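Local coordinates for protein putative glycosyl hydrolase (Bacteroides thetaiotaomicron VPI-5482, PDB 3K11) that is of unconfirmed function but is probably a hydrolase of glycosyl hydrolase family 88, acting on carbohydrates, at residues V353-W358 with V426-E431. Numbering follows the deposited sequence.
Sequences VAQLGW and VQYYQE
The Gln355 amide and the Tyr428 ring meet at their edges, their planes turned 77° apart, while Val426 covers one face of the amide. Val426 CG1 sits almost directly over the amide carbon, 3.9 Å from Gln355 CD. At the hydroxyl-bearing edge of the ring, near its plane, Gln355 OE1 lies 3.3 Å from Tyr428 CE1. Here Tyr428 OH donates a hydrogen bond of 2.6 Å to Gln355 OE1, in the carbonyl plane, with a C=O...donor angle of 155°. The Tyr428 side chain also packs on Leu413 and Leu414 of helix 400-416, on Pro419 and on Pro352, and Tyr428 O is bonded by Gln195 of the second subunit, so this part of the chain also faces the assembly interface. Gln355 carries its CG anti to the backbone N (chi1 -175°), sending the chain out from helix 347-362; a bend at chi2 then lays the amide beside Val426 and brings its oxygen to the phenol. The amide nitrogen is used as well: Gln355 NE2 bonds to Gly25 O, so the amide bridges the N-terminal segment and the residues following strand 425-427. That strand pairs antiparallel with 420-422 beyond the last long helix of the chain, whereas helix 347-362 is part of the helical body, consistent with the (alpha/alpha)6 barrel of the family. A leucine in place of Gln355 would probably leave both the buried Tyr428 hydroxyl and Gly25 O without their amide partner, and the ring less firmly positioned. With its oxygen accepting from the phenol and its nitrogen donating to a backbone carbonyl, the amide orientation is probably fixed by its two partners: exchanging the two ends would set its oxygen against the carbonyl oxygen of Gly25.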
loop_
_atom_site.group_PDB
_atom_site.type_symbol
_atom_site.label_atom_id
_atom_site.label_comp_id
_atom_site.label_asym_id
_atom_site.label_seq_id
_atom_site.Cartn_x
_atom_site.Cartn_y
_atom_site.Cartn_z
ATOM N N VAL A 353 7.904 14.384 -12.847
ATOM C CA VAL A 353 7.636 14.271 -11.418
ATOM C C VAL A 353 7.705 15.644 -10.765
ATOM O O VAL A 353 6.804 16.062 -10.058
ATOM C CB VAL A 353 8.616 13.313 -10.739
ATOM C CG1 VAL A 353 8.306 13.197 -9.218
ATOM C CG2 VAL A 353 8.529 11.907 -11.403
ATOM N N ALA A 354 8.790 16.356 -11.029
ATOM C CA ALA A 354 8.973 17.698 -10.506
ATOM C C ALA A 354 7.874 18.622 -11.035
ATOM O O ALA A 354 7.303 19.439 -10.298
ATOM C CB ALA A 354 10.378 18.217 -10.867
ATOM N N GLN A 355 7.602 18.544 -12.336
ATOM C CA GLN A 355 6.624 19.421 -12.952
ATOM C C GLN A 355 5.214 19.234 -12.350
ATOM O O GLN A 355 4.521 20.209 -12.049
ATOM C CB GLN A 355 6.618 19.177 -14.462
ATOM C CG GLN A 355 5.701 20.144 -15.249
ATOM C CD GLN A 355 6.277 20.609 -16.558
ATOM O OE1 GLN A 355 7.492 20.681 -16.731
ATOM N NE2 GLN A 355 5.408 21.018 -17.463
ATOM N N LEU A 356 4.794 17.995 -12.187
ATOM C CA LEU A 356 3.497 17.668 -11.593
ATOM C C LEU A 356 3.485 18.141 -10.155
ATOM O O LEU A 356 2.481 18.688 -9.650
ATOM C CB LEU A 356 3.248 16.164 -11.634
ATOM C CG LEU A 356 1.991 15.694 -10.909
ATOM C CD1 LEU A 356 0.705 16.346 -11.492
ATOM C CD2 LEU A 356 1.881 14.167 -10.853
ATOM N N GLY A 357 4.576 17.887 -9.440
ATOM C CA GLY A 357 4.657 18.377 -8.062
ATOM C C GLY A 357 4.515 19.878 -7.952
ATOM O O GLY A 357 3.897 20.368 -6.994
ATOM N N TRP A 358 5.103 20.625 -8.900
ATOM C CA TRP A 358 4.936 22.071 -8.943
ATOM C C TRP A 358 3.470 22.464 -9.201
ATOM O O TRP A 358 2.950 23.353 -8.543
ATOM C CB TRP A 358 5.890 22.782 -9.950
ATOM C CG TRP A 358 5.620 24.283 -9.857
ATOM C CD1 TRP A 358 4.836 24.987 -10.673
ATOM C CD2 TRP A 358 5.928 25.142 -8.758
ATOM N NE1 TRP A 358 4.712 26.268 -10.234
ATOM C CE2 TRP A 358 5.338 26.387 -9.033
ATOM C CE3 TRP A 358 6.628 24.976 -7.564
ATOM C CZ2 TRP A 358 5.494 27.498 -8.207
ATOM C CZ3 TRP A 358 6.753 26.066 -6.713
ATOM C CH2 TRP A 358 6.165 27.303 -7.022
ATOM N N VAL A 426 3.233 14.945 -19.969
ATOM C CA VAL A 426 4.407 15.802 -19.928
ATOM C C VAL A 426 5.641 14.957 -20.200
ATOM O O VAL A 426 5.843 13.931 -19.544
ATOM C CB VAL A 426 4.535 16.472 -18.557
ATOM C CG1 VAL A 426 5.884 17.188 -18.422
ATOM C CG2 VAL A 426 3.350 17.434 -18.295
ATOM N N GLN A 427 6.437 15.340 -21.214
ATOM C CA GLN A 427 7.710 14.695 -21.490
ATOM C C GLN A 427 8.826 15.702 -21.531
ATOM O O GLN A 427 8.653 16.803 -22.034
ATOM C CB GLN A 427 7.648 13.903 -22.795
ATOM C CG GLN A 427 6.755 12.659 -22.707
ATOM C CD GLN A 427 7.390 11.497 -21.933
ATOM O OE1 GLN A 427 8.605 11.463 -21.752
ATOM N NE2 GLN A 427 6.582 10.486 -21.566
ATOM N N TYR A 428 9.980 15.323 -20.981
ATOM C CA TYR A 428 11.153 16.193 -20.966
ATOM C C TYR A 428 12.077 15.916 -22.128
ATOM O O TYR A 428 12.485 14.771 -22.329
ATOM C CB TYR A 428 11.889 16.106 -19.616
ATOM C CG TYR A 428 11.417 17.174 -18.662
ATOM C CD1 TYR A 428 10.084 17.247 -18.265
ATOM C CD2 TYR A 428 12.276 18.153 -18.191
ATOM C CE1 TYR A 428 9.633 18.270 -17.437
ATOM C CE2 TYR A 428 11.839 19.164 -17.358
ATOM C CZ TYR A 428 10.485 19.242 -16.988
ATOM O OH TYR A 428 10.019 20.258 -16.140
ATOM N N TYR A 429 12.459 16.972 -22.845
ATOM C CA TYR A 429 13.357 16.865 -24.002
ATOM C C TYR A 429 14.553 17.787 -23.763
ATOM O O TYR A 429 14.398 18.885 -23.298
ATOM C CB TYR A 429 12.624 17.234 -25.312
ATOM C CG TYR A 429 11.494 16.266 -25.575
ATOM C CD1 TYR A 429 11.748 15.004 -26.109
ATOM C CD2 TYR A 429 10.197 16.574 -25.234
ATOM C CE1 TYR A 429 10.740 14.087 -26.292
ATOM C CE2 TYR A 429 9.181 15.655 -25.418
ATOM C CZ TYR A 429 9.456 14.409 -25.927
ATOM O OH TYR A 429 8.441 13.482 -26.093
ATOM N N GLN A 430 15.741 17.333 -24.101
ATOM C CA GLN A 430 16.933 18.109 -23.842
ATOM C C GLN A 430 17.208 19.081 -24.993
ATOM O O GLN A 430 17.850 20.091 -24.782
ATOM C CB GLN A 430 18.088 17.175 -23.476
ATOM C CG GLN A 430 17.805 16.453 -22.070
ATOM C CD GLN A 430 16.640 15.386 -22.089
ATOM O OE1 GLN A 430 16.689 14.453 -22.872
ATOM N NE2 GLN A 430 15.608 15.549 -21.224
ATOM N N GLU A 431 16.674 18.790 -26.185
ATOM C CA GLU A 431 16.667 19.699 -27.327
ATOM C C GLU A 431 15.207 20.032 -27.664
ATOM O O GLU A 431 14.334 19.158 -27.573
ATOM C CB GLU A 431 17.310 19.023 -28.551
ATOM C CG GLU A 431 18.795 18.618 -28.374
#